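Long-range contacts in mannosylglycerate hydrolase MGH1-like glycoside hydrolase domain-containing protein (Thermus thermophilus HB8, PDB 4WVA), which hydrolyses mannosylglycerate, a solute that thermophiles make under osmotic stress, to mannose and glycerate, and can cleave glucosylglycerate as well: residues 132-143 / 255-265; 67-75 / 96-104. All coordinates share one frame; numbering follows the deposited sequence.

Contact 1. Residues 132-143 / 255-265; sequences FPKLLAFHRWLY and LQEDPYEIEEW
The indole of W265 is the knob of this interface, set into a hole formed by L136, H139, R140 and Y143 on the facing helix. Y143 stacks face to face on its five-membered ring, with centroids 4.0 Å apart and planes inclined by 23°; the closest carbons are Y143 CE2 and W265 CG at 3.4 Å. The indole's other face lies against its own helix, over E261 O and I262 CA, which leaves the ring sandwiched. At its six-membered end, W265 CZ3 comes within 3.4 Å of H139 CB.

Apolar contacts continue toward the start of 132-143. L136 swings its CG away from the backbone N (chi1 -175°), and CD1 thereby lands between two partners, 3.8 Å from W265 CH2 and 3.9 Å from I262 CG1. Further along, F132 CB meets L255 CD1, the CD1 methyl of I262 lies at the edge of the F132 ring, and F132 CE2 touches E257 CB.

The charged contact is a side-on, two-pronged salt bridge. R140 NE donates to E261 OE1 (3.1 Å) and NH2 to E261 OE2 (3.0 Å), both bonds nearly straight, with the guanidinium and carboxylate close to coplanar. Two bonds to two oxygens fix how both groups are rotated.

One water joins Y143 OH to the carbonyl O of W265, and the same hydroxyl bonds N245 of helix 235-254. That helix also touches F132, H139 and W265. The second subunit approaches 255-265 as well, its R150 forming a salt bridge with D258. The axes of 132-143 and 260-265 pass 11.6 Å apart at 43°, and the one knob, W265, makes a knob-into-hole contact between helices 121-146 and 260-275 of the (alpha/alpha)6-barrel.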
loop_
_atom_site.group_PDB
_atom_site.type_symbol
_atom_site.label_atom_id
_atom_site.label_comp_id
_atom_site.label_asym_id
_atom_site.label_seq_id
_atom_site.Cartn_x
_atom_site.Cartn_y
_atom_site.Cartn_z
ATOM N N PHE A 132 -15.382 -15.189 17.184
ATOM C CA PHE A 132 -15.073 -13.857 16.694
ATOM C C PHE A 132 -14.914 -12.798 17.815
ATOM O O PHE A 132 -13.916 -12.070 17.839
ATOM C CB PHE A 132 -16.098 -13.377 15.661
ATOM C CG PHE A 132 -15.836 -11.980 15.199
ATOM C CD1 PHE A 132 -14.863 -11.723 14.254
ATOM C CD2 PHE A 132 -16.520 -10.917 15.762
ATOM C CE1 PHE A 132 -14.593 -10.424 13.857
ATOM C CE2 PHE A 132 -16.258 -9.614 15.381
ATOM C CZ PHE A 132 -15.284 -9.368 14.428
ATOM N N PRO A 133 -15.894 -12.696 18.735
ATOM C CA PRO A 133 -15.739 -11.666 19.783
ATOM C C PRO A 133 -14.578 -11.953 20.744
ATOM O O PRO A 133 -13.982 -11.034 21.303
ATOM C CB PRO A 133 -17.082 -11.682 20.521
ATOM C CG PRO A 133 -17.739 -12.945 20.148
ATOM C CD PRO A 133 -17.154 -13.443 18.858
ATOM N N LYS A 134 -14.219 -13.221 20.884
ATOM C CA LYS A 134 -13.064 -13.612 21.682
ATOM C C LYS A 134 -11.735 -13.211 21.022
ATOM O O LYS A 134 -10.846 -12.678 21.678
ATOM C CB LYS A 134 -13.113 -15.119 21.951
ATOM C CG LYS A 134 -14.372 -15.536 22.698
ATOM C CD LYS A 134 -14.334 -16.995 23.103
ATOM C CE LYS A 134 -15.622 -17.419 23.788
ATOM N NZ LYS A 134 -15.822 -16.681 25.062
ATOM N N LEU A 135 -11.603 -13.482 19.722
ATOM C CA LEU A 135 -10.462 -12.998 18.954
ATOM C C LEU A 135 -10.346 -11.470 19.029
ATOM O O LEU A 135 -9.270 -10.910 19.256
ATOM C CB LEU A 135 -10.626 -13.395 17.481
ATOM C CG LEU A 135 -10.401 -14.865 17.142
ATOM C CD1 LEU A 135 -11.002 -15.226 15.802
ATOM C CD2 LEU A 135 -8.900 -15.126 17.122
ATOM N N LEU A 136 -11.470 -10.802 18.828
ATOM C CA LEU A 136 -11.500 -9.347 18.832
ATOM C C LEU A 136 -11.021 -8.814 20.192
ATOM O O LEU A 136 -10.270 -7.845 20.259
ATOM C CB LEU A 136 -12.914 -8.864 18.513
ATOM C CG LEU A 136 -13.137 -7.370 18.352
ATOM C CD1 LEU A 136 -12.420 -6.843 17.125
ATOM C CD2 LEU A 136 -14.628 -7.091 18.267
ATOM N N ALA A 137 -11.454 -9.462 21.271
ATOM C CA ALA A 137 -11.061 -9.044 22.618
ATOM C C ALA A 137 -9.573 -9.255 22.867
ATOM O O ALA A 137 -8.932 -8.469 23.562
ATOM C CB ALA A 137 -11.894 -9.774 23.666
ATOM N N PHE A 138 -9.006 -10.320 22.289
ATOM C CA PHE A 138 -7.586 -10.570 22.387
ATOM C C PHE A 138 -6.788 -9.483 21.634
ATOM O O PHE A 138 -5.829 -8.922 22.165
ATOM C CB PHE A 138 -7.265 -11.985 21.864
ATOM C CG PHE A 138 -5.796 -12.327 21.797
ATOM C CD1 PHE A 138 -4.873 -11.838 22.724
ATOM C CD2 PHE A 138 -5.332 -13.192 20.811
ATOM C CE1 PHE A 138 -3.543 -12.173 22.667
ATOM C CE2 PHE A 138 -4.000 -13.543 20.756
ATOM C CZ PHE A 138 -3.100 -13.035 21.675
ATOM N N HIS A 139 -7.191 -9.189 20.400
ATOM C CA HIS A 139 -6.510 -8.163 19.629
ATOM C C HIS A 139 -6.635 -6.811 20.353
ATOM O O HIS A 139 -5.668 -6.064 20.466
ATOM C CB HIS A 139 -7.085 -8.082 18.223
ATOM C CG HIS A 139 -6.614 -9.162 17.290
ATOM N ND1 HIS A 139 -6.577 -10.508 17.616
ATOM C CD2 HIS A 139 -6.183 -9.076 16.017
ATOM C CE1 HIS A 139 -6.132 -11.195 16.570
ATOM N NE2 HIS A 139 -5.912 -10.350 15.582
ATOM N N ARG A 140 -7.815 -6.523 20.876
ATOM C CA ARG A 140 -8.009 -5.282 21.618
ATOM C C ARG A 140 -7.075 -5.173 22.826
ATOM O O ARG A 140 -6.511 -4.114 23.078
ATOM C CB ARG A 140 -9.459 -5.155 22.047
ATOM C CG ARG A 140 -9.760 -3.842 22.723
ATOM C CD ARG A 140 -11.207 -3.810 23.124
ATOM N NE ARG A 140 -12.098 -3.874 21.966
ATOM C CZ ARG A 140 -13.016 -4.799 21.740
ATOM N NH1 ARG A 140 -13.214 -5.810 22.589
ATOM N NH2 ARG A 140 -13.772 -4.691 20.653
ATOM N N TRP A 141 -6.937 -6.271 23.581
ATOM C CA TRP A 141 -6.013 -6.332 24.695
ATOM C C TRP A 141 -4.584 -6.034 24.252
ATOM O O TRP A 141 -3.856 -5.303 24.922
ATOM C CB TRP A 141 -6.102 -7.705 25.411
ATOM C CG TRP A 141 -5.147 -7.782 26.528
ATOM C CD1 TRP A 141 -5.360 -7.352 27.806
ATOM C CD2 TRP A 141 -3.796 -8.238 26.478
ATOM N NE1 TRP A 141 -4.230 -7.513 28.555
ATOM C CE2 TRP A 141 -3.251 -8.056 27.769
ATOM C CE3 TRP A 141 -2.988 -8.785 25.474
ATOM C CZ2 TRP A 141 -1.946 -8.410 28.082
ATOM C CZ3 TRP A 141 -1.688 -9.128 25.790
ATOM C CH2 TRP A 141 -1.184 -8.937 27.077
ATOM N N LEU A 142 -4.160 -6.627 23.139
ATOM C CA LEU A 142 -2.820 -6.395 22.658
ATOM C C LEU A 142 -2.526 -4.901 22.492
ATOM O O LEU A 142 -1.519 -4.425 22.987
ATOM C CB LEU A 142 -2.560 -7.160 21.344
ATOM C CG LEU A 142 -2.416 -8.672 21.439
ATOM C CD1 LEU A 142 -2.451 -9.280 20.042
ATOM C CD2 LEU A 142 -1.131 -9.077 22.141
ATOM N N TYR A 143 -3.397 -4.164 21.815
ATOM C CA TYR A 143 -3.165 -2.724 21.625
ATOM C C TYR A 143 -3.302 -1.936 22.921
ATOM O O TYR A 143 -2.502 -1.053 23.193
ATOM C CB TYR A 143 -4.068 -2.159 20.533
ATOM C CG TYR A 143 -3.710 -2.758 19.207
ATOM C CD1 TYR A 143 -2.534 -2.401 18.574
ATOM C CD2 TYR A 143 -4.502 -3.731 18.620
ATOM C CE1 TYR A 143 -2.178 -2.964 17.374
ATOM C CE2 TYR A 143 -4.144 -4.317 17.425
ATOM C CZ TYR A 143 -2.993 -3.927 16.799
ATOM O OH TYR A 143 -2.594 -4.489 15.615
ATOM N N LEU A 255 -19.201 -12.273 8.580
ATOM C CA LEU A 255 -20.162 -12.484 9.684
ATOM C C LEU A 255 -21.085 -11.279 9.920
ATOM O O LEU A 255 -21.969 -11.311 10.793
ATOM C CB LEU A 255 -19.414 -12.810 10.979
ATOM C CG LEU A 255 -18.599 -14.093 11.033
ATOM C CD1 LEU A 255 -17.907 -14.174 12.384
ATOM C CD2 LEU A 255 -19.429 -15.337 10.765
ATOM N N GLN A 256 -20.882 -10.216 9.156
ATOM C CA GLN A 256 -21.664 -8.989 9.269
ATOM C C GLN A 256 -21.557 -8.350 10.652
ATOM O O GLN A 256 -22.562 -8.003 11.282
ATOM C CB GLN A 256 -23.114 -9.206 8.785
ATOM C CG GLN A 256 -23.181 -9.494 7.281
ATOM C CD GLN A 256 -23.007 -8.241 6.446
ATOM O OE1 GLN A 256 -23.985 -7.535 6.143
ATOM N NE2 GLN A 256 -21.765 -7.936 6.075
ATOM N N GLU A 257 -20.307 -8.198 11.096
ATOM C CA GLU A 257 -19.947 -7.407 12.266
ATOM C C GLU A 257 -19.215 -6.139 11.798
ATOM O O GLU A 257 -18.697 -6.101 10.688
ATOM C CB GLU A 257 -19.055 -8.227 13.195
ATOM C CG GLU A 257 -19.735 -9.463 13.747
ATOM C CD GLU A 257 -20.818 -9.117 14.758
ATOM O OE1 GLU A 257 -20.893 -7.942 15.168
ATOM O OE2 GLU A 257 -21.609 -10.006 15.114
ATOM N N ASP A 258 -19.201 -5.098 12.625
ATOM C CA ASP A 258 -18.603 -3.810 12.239
ATOM C C ASP A 258 -17.086 -3.928 12.462
ATOM O O ASP A 258 -16.653 -4.150 13.576
ATOM C CB ASP A 258 -19.225 -2.666 13.067
ATOM C CG ASP A 258 -18.660 -1.297 12.720
ATOM O OD1 ASP A 258 -19.433 -0.319 12.497
ATOM O OD2 ASP A 258 -17.430 -1.175 12.678
ATOM N N PRO A 259 -16.274 -3.814 11.390
ATOM C CA PRO A 259 -14.827 -3.970 11.538
ATOM C C PRO A 259 -14.043 -2.655 11.616
ATOM O O PRO A 259 -12.841 -2.658 11.380
ATOM C CB PRO A 259 -14.430 -4.703 10.241
ATOM C CG PRO A 259 -15.482 -4.338 9.255
ATOM C CD PRO A 259 -16.635 -3.677 9.967
ATOM N N TYR A 260 -14.708 -1.541 11.933
ATOM C CA TYR A 260 -14.074 -0.220 11.861
ATOM C C TYR A 260 -12.811 -0.204 12.723
ATOM O O TYR A 260 -11.778 0.302 12.286
ATOM C CB TYR A 260 -15.073 0.863 12.322
ATOM C CG TYR A 260 -14.756 2.293 11.952
ATOM C CD1 TYR A 260 -14.351 3.213 12.926
ATOM C CD2 TYR A 260 -14.938 2.757 10.655
ATOM C CE1 TYR A 260 -14.104 4.540 12.600
ATOM C CE2 TYR A 260 -14.696 4.079 10.324
ATOM C CZ TYR A 260 -14.278 4.966 11.298
ATOM O OH TYR A 260 -14.029 6.284 10.961
ATOM N N GLU A 261 -12.907 -0.791 13.913
ATOM C CA GLU A 261 -11.803 -0.874 14.882
ATOM C C GLU A 261 -10.604 -1.621 14.278
ATOM O O GLU A 261 -9.457 -1.186 14.355
ATOM C CB GLU A 261 -12.287 -1.598 16.124
ATOM C CG GLU A 261 -11.356 -1.513 17.323
ATOM C CD GLU A 261 -11.945 -2.107 18.589
ATOM O OE1 GLU A 261 -11.314 -1.958 19.657
ATOM O OE2 GLU A 261 -13.020 -2.748 18.545
ATOM N N ILE A 262 -10.912 -2.746 13.657
ATOM C CA ILE A 262 -9.892 -3.603 13.037
ATOM C C ILE A 262 -9.212 -2.876 11.866
ATOM O O ILE A 262 -8.006 -2.994 11.665
ATOM C CB ILE A 262 -10.514 -4.919 12.529
ATOM C CG1 ILE A 262 -11.258 -5.663 13.640
ATOM C CG2 ILE A 262 -9.427 -5.832 11.971
ATOM C CD1 ILE A 262 -12.196 -6.731 13.111
ATOM N N GLU A 263 -9.986 -2.111 11.092
ATOM C CA GLU A 263 -9.420 -1.353 9.991
ATOM C C GLU A 263 -8.309 -0.405 10.480
ATOM O O GLU A 263 -7.276 -0.268 9.829
ATOM C CB GLU A 263 -10.497 -0.546 9.260
ATOM C CG GLU A 263 -11.572 -1.386 8.580
ATOM C CD GLU A 263 -12.844 -0.606 8.311
ATOM O OE1 GLU A 263 -12.801 0.643 8.274
ATOM O OE2 GLU A 263 -13.893 -1.246 8.153
ATOM N N GLU A 264 -8.531 0.241 11.619
ATOM C CA GLU A 264 -7.509 1.129 12.177
ATOM C C GLU A 264 -6.255 0.350 12.546
ATOM O O GLU A 264 -5.143 0.797 12.254
ATOM C CB GLU A 264 -8.032 1.904 13.385
ATOM C CG GLU A 264 -9.414 2.487 13.150
ATOM C CD GLU A 264 -9.677 3.788 13.873
ATOM O OE1 GLU A 264 -8.925 4.123 14.817
ATOM O OE2 GLU A 264 -10.652 4.474 13.477
ATOM N N TRP A 265 -6.421 -0.838 13.129
ATOM C CA TRP A 265 -5.257 -1.648 13.473
ATOM C C TRP A 265 -4.465 -2.010 12.219
ATOM O O TRP A 265 -3.223 -2.017 12.214
ATOM C CB TRP A 265 -5.642 -2.945 14.197
ATOM C CG TRP A 265 -6.409 -2.748 15.481
ATOM C CD1 TRP A 265 -6.365 -1.676 16.315
ATOM C CD2 TRP A 265 -7.306 -3.689 16.087
ATOM N NE1 TRP A 265 -7.180 -1.883 17.400
ATOM C CE2 TRP A 265 -7.771 -3.112 17.285
ATOM C CE3 TRP A 265 -7.759 -4.962 15.738
ATOM C CZ2 TRP A 265 -8.689 -3.756 18.112
ATOM C CZ3 TRP A 265 -8.658 -5.598 16.568
ATOM C CH2 TRP A 265 -9.116 -4.989 17.741
HETATM O O HOH W 1 -1.637 -2.372 14.297
#

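Contact 2. Residues 67-75 / 96-104; sequences GMLPHIVFH and PATSGITQP
H71 and S99 meet at the tight end of an irregular antiparallel beta pairing, 72-74 against 97-98, in a small three-stranded sheet whose third strand is 31-32. H71 ND1 and S99 OG share a hydrogen bond of 2.8 Å. The imidazole is held between I72 CG1 on one face and I101 CD1 on the other, the latter a CH-pi contact 3.9 Å from the ring centroid. A chi1 of 88° sets H71 CG between its backbone N and carbonyl carbon, which brings the ring alongside I101 and ND1 to the S99 hydroxyl. Backbone bonds reinforce this end: H71 N donates to I101 O, and S99 N to I72 O. Q103 packs its CG on H71 CB at 3.5 Å; its OE1 bonds the backbone N of W34, and both residues probably bind substrate.

Toward 74-75 and 96-97 the pairing loosens. V73 and T98 form a non-hydrogen-bonded pair, and beyond them F74 N still donates to A97 O, while a water donates to F74 O and accepts from A97 N, linking the two strands there. F74 centres an inverse gamma turn, and P96 CG rests on V73 CG1 at 3.8 Å near A97, which is exposed.

Back at the buried end, the T102 hydroxyl donates to L69 O, OG1 to O 2.8 Å, arriving nearly in line with the carbonyl bond.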
loop_
_atom_site.group_PDB
_atom_site.type_symbol
_atom_site.label_atom_id
_atom_site.label_comp_id
_atom_site.label_asym_id
_atom_site.label_seq_id
_atom_site.Cartn_x
_atom_site.Cartn_y
_atom_site.Cartn_z
ATOM N N GLY A 67 -9.393 -10.053 28.113
ATOM C CA GLY A 67 -9.182 -10.438 26.712
ATOM C C GLY A 67 -7.822 -11.057 26.439
ATOM O O GLY A 67 -7.600 -11.626 25.357
ATOM N N MET A 68 -6.901 -10.980 27.392
ATOM C CA MET A 68 -5.573 -11.517 27.163
ATOM C C MET A 68 -5.634 -13.019 26.922
ATOM O O MET A 68 -6.277 -13.744 27.679
ATOM C CB MET A 68 -4.646 -11.260 28.342
ATOM C CG MET A 68 -3.216 -11.598 27.980
ATOM S SD MET A 68 -2.089 -11.629 29.367
ATOM C CE MET A 68 -2.610 -13.208 30.043
ATOM N N LEU A 69 -4.966 -13.477 25.863
ATOM C CA LEU A 69 -4.798 -14.906 25.622
ATOM C C LEU A 69 -3.374 -15.271 26.018
ATOM O O LEU A 69 -2.421 -14.746 25.457
ATOM C CB LEU A 69 -5.069 -15.233 24.157
ATOM C CG LEU A 69 -5.273 -16.717 23.843
ATOM C CD1 LEU A 69 -6.537 -17.257 24.470
ATOM C CD2 LEU A 69 -5.326 -16.903 22.339
ATOM N N PRO A 70 -3.208 -16.157 27.004
ATOM C CA PRO A 70 -1.887 -16.473 27.540
ATOM C C PRO A 70 -1.168 -17.501 26.683
ATOM O O PRO A 70 -1.837 -18.253 25.977
ATOM C CB PRO A 70 -2.217 -17.089 28.895
ATOM C CG PRO A 70 -3.502 -17.772 28.656
ATOM C CD PRO A 70 -4.259 -16.949 27.651
ATOM N N HIS A 71 0.157 -17.564 26.754
ATOM C CA HIS A 71 0.889 -18.510 25.899
ATOM C C HIS A 71 0.784 -19.956 26.369
ATOM O O HIS A 71 0.894 -20.854 25.556
ATOM C CB HIS A 71 2.330 -18.081 25.656
ATOM C CG HIS A 71 3.319 -18.538 26.675
ATOM N ND1 HIS A 71 3.207 -18.262 28.023
ATOM C CD2 HIS A 71 4.512 -19.156 26.515
ATOM C CE1 HIS A 71 4.277 -18.722 28.651
ATOM N NE2 HIS A 71 5.082 -19.271 27.755
ATOM N N ILE A 72 0.483 -20.176 27.652
ATOM C CA ILE A 72 0.263 -21.536 28.151
ATOM C C ILE A 72 -1.011 -21.606 28.980
ATOM O O ILE A 72 -1.245 -20.734 29.820
ATOM C CB ILE A 72 1.444 -22.074 29.011
ATOM C CG1 ILE A 72 2.783 -21.976 28.280
ATOM C CG2 ILE A 72 1.201 -23.544 29.370
ATOM C CD1 ILE A 72 3.990 -22.264 29.164
ATOM N N VAL A 73 -1.824 -22.633 28.715
ATOM C CA VAL A 73 -2.927 -23.036 29.567
ATOM C C VAL A 73 -2.485 -24.314 30.284
ATOM O O VAL A 73 -2.243 -25.357 29.644
ATOM C CB VAL A 73 -4.227 -23.306 28.786
ATOM C CG1 VAL A 73 -5.372 -23.601 29.733
ATOM C CG2 VAL A 73 -4.588 -22.115 27.914
ATOM N N PHE A 74 -2.379 -24.225 31.606
ATOM C CA PHE A 74 -1.832 -25.328 32.417
ATOM C C PHE A 74 -2.913 -26.370 32.775
ATOM O O PHE A 74 -3.206 -26.629 33.965
ATOM C CB PHE A 74 -1.150 -24.785 33.685
ATOM C CG PHE A 74 0.080 -23.945 33.422
ATOM C CD1 PHE A 74 1.206 -24.506 32.845
ATOM C CD2 PHE A 74 0.130 -22.590 33.769
ATOM C CE1 PHE A 74 2.353 -23.756 32.623
ATOM C CE2 PHE A 74 1.273 -21.838 33.541
ATOM C CZ PHE A 74 2.389 -22.419 32.969
ATOM N N HIS A 75 -3.497 -26.983 31.753
ATOM C CA HIS A 75 -4.449 -28.067 31.966
ATOM C C HIS A 75 -3.861 -29.157 32.866
ATOM O O HIS A 75 -2.712 -29.552 32.694
ATOM C CB HIS A 75 -4.847 -28.737 30.655
ATOM C CG HIS A 75 -5.446 -27.812 29.642
ATOM N ND1 HIS A 75 -6.732 -27.324 29.734
ATOM C CD2 HIS A 75 -4.920 -27.285 28.508
ATOM C CE1 HIS A 75 -6.982 -26.557 28.686
ATOM N NE2 HIS A 75 -5.902 -26.525 27.925
ATOM N N PRO A 96 -8.295 -24.234 34.781
ATOM C CA PRO A 96 -6.855 -24.344 34.947
ATOM C C PRO A 96 -6.172 -22.988 35.074
ATOM O O PRO A 96 -6.706 -21.969 34.610
ATOM C CB PRO A 96 -6.400 -25.049 33.658
ATOM C CG PRO A 96 -7.471 -24.762 32.662
ATOM C CD PRO A 96 -8.750 -24.617 33.430
ATOM N N ALA A 97 -5.008 -22.982 35.710
ATOM C CA ALA A 97 -4.129 -21.815 35.722
ATOM C C ALA A 97 -3.579 -21.585 34.325
ATOM O O ALA A 97 -3.607 -22.498 33.485
ATOM C CB ALA A 97 -2.973 -22.040 36.669
ATOM N N THR A 98 -3.063 -20.383 34.099
ATOM C CA THR A 98 -2.411 -20.019 32.829
ATOM C C THR A 98 -1.139 -19.221 33.101
ATOM O O THR A 98 -0.889 -18.788 34.223
ATOM C CB THR A 98 -3.314 -19.148 31.918
ATOM O OG1 THR A 98 -3.395 -17.808 32.427
ATOM C CG2 THR A 98 -4.719 -19.707 31.758
ATOM N N SER A 99 -0.336 -19.006 32.057
ATOM C CA SER A 99 0.810 -18.101 32.146
ATOM C C SER A 99 0.283 -16.662 32.161
ATOM O O SER A 99 -0.903 -16.418 31.992
ATOM C CB SER A 99 1.742 -18.292 30.959
ATOM O OG SER A 99 1.062 -17.925 29.763
ATOM N N GLY A 100 1.183 -15.710 32.329
ATOM C CA GLY A 100 0.838 -14.304 32.422
ATOM C C GLY A 100 1.456 -13.466 31.320
ATOM O O GLY A 100 1.570 -12.237 31.459
ATOM N N ILE A 101 1.831 -14.135 30.227
ATOM C CA ILE A 101 2.353 -13.481 29.021
ATOM C C ILE A 101 1.655 -14.107 27.812
ATOM O O ILE A 101 0.950 -15.099 27.949
ATOM C CB ILE A 101 3.874 -13.642 28.882
ATOM C CG1 ILE A 101 4.280 -15.130 28.887
ATOM C CG2 ILE A 101 4.607 -12.869 29.981
ATOM C CD1 ILE A 101 5.726 -15.398 28.538
ATOM N N THR A 102 1.858 -13.524 26.628
ATOM C CA THR A 102 1.172 -13.979 25.423
ATOM C C THR A 102 2.146 -14.590 24.399
ATOM O O THR A 102 3.275 -14.941 24.738
ATOM C CB THR A 102 0.299 -12.836 24.852
ATOM O OG1 THR A 102 -0.623 -13.343 23.873
ATOM C CG2 THR A 102 1.119 -11.692 24.286
ATOM N N GLN A 103 1.679 -14.770 23.162
ATOM C CA GLN A 103 2.508 -15.376 22.100
ATOM C C GLN A 103 1.990 -14.864 20.760
ATOM O O GLN A 103 0.949 -14.227 20.712
ATOM C CB GLN A 103 2.445 -16.907 22.140
ATOM C CG GLN A 103 3.758 -17.562 22.545
ATOM C CD GLN A 103 3.747 -19.080 22.382
ATOM O OE1 GLN A 103 2.709 -19.703 22.075
ATOM N NE2 GLN A 103 4.898 -19.683 22.581
ATOM N N PRO A 104 2.706 -15.159 19.661
ATOM C CA PRO A 104 2.273 -14.539 18.404
ATOM C C PRO A 104 0.843 -14.924 18.004
ATOM O O PRO A 104 0.494 -16.114 17.993
ATOM C CB PRO A 104 3.301 -15.063 17.390
ATOM C CG PRO A 104 4.515 -15.329 18.226
ATOM C CD PRO A 104 3.961 -15.905 19.487
HETATM O O HOH W 2 -3.813 -25.517 36.403
#

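Contact 2 comes first along the chain and closes before contact 1 opens; their centres lie 19 Å apart. They meet on helix 121-146, which turns different sides to each: one carries the residues that face 255-265, while F138 and W141 point to the loops of contact 2. There F138 CZ reaches T102 OG1 at 3.3 Å and W141 CZ2 reaches M68 CG at 3.4 Å. Contact 2 is nearer the chain's centre and includes Q103, beside a bound Tris molecule; contact 1 lies farther out, beside a neighbouring subunit. Helix 121-146 thus lies between 255-265, which meets the second subunit, and the segments of contact 2, which hold Q103 of the probable substrate site.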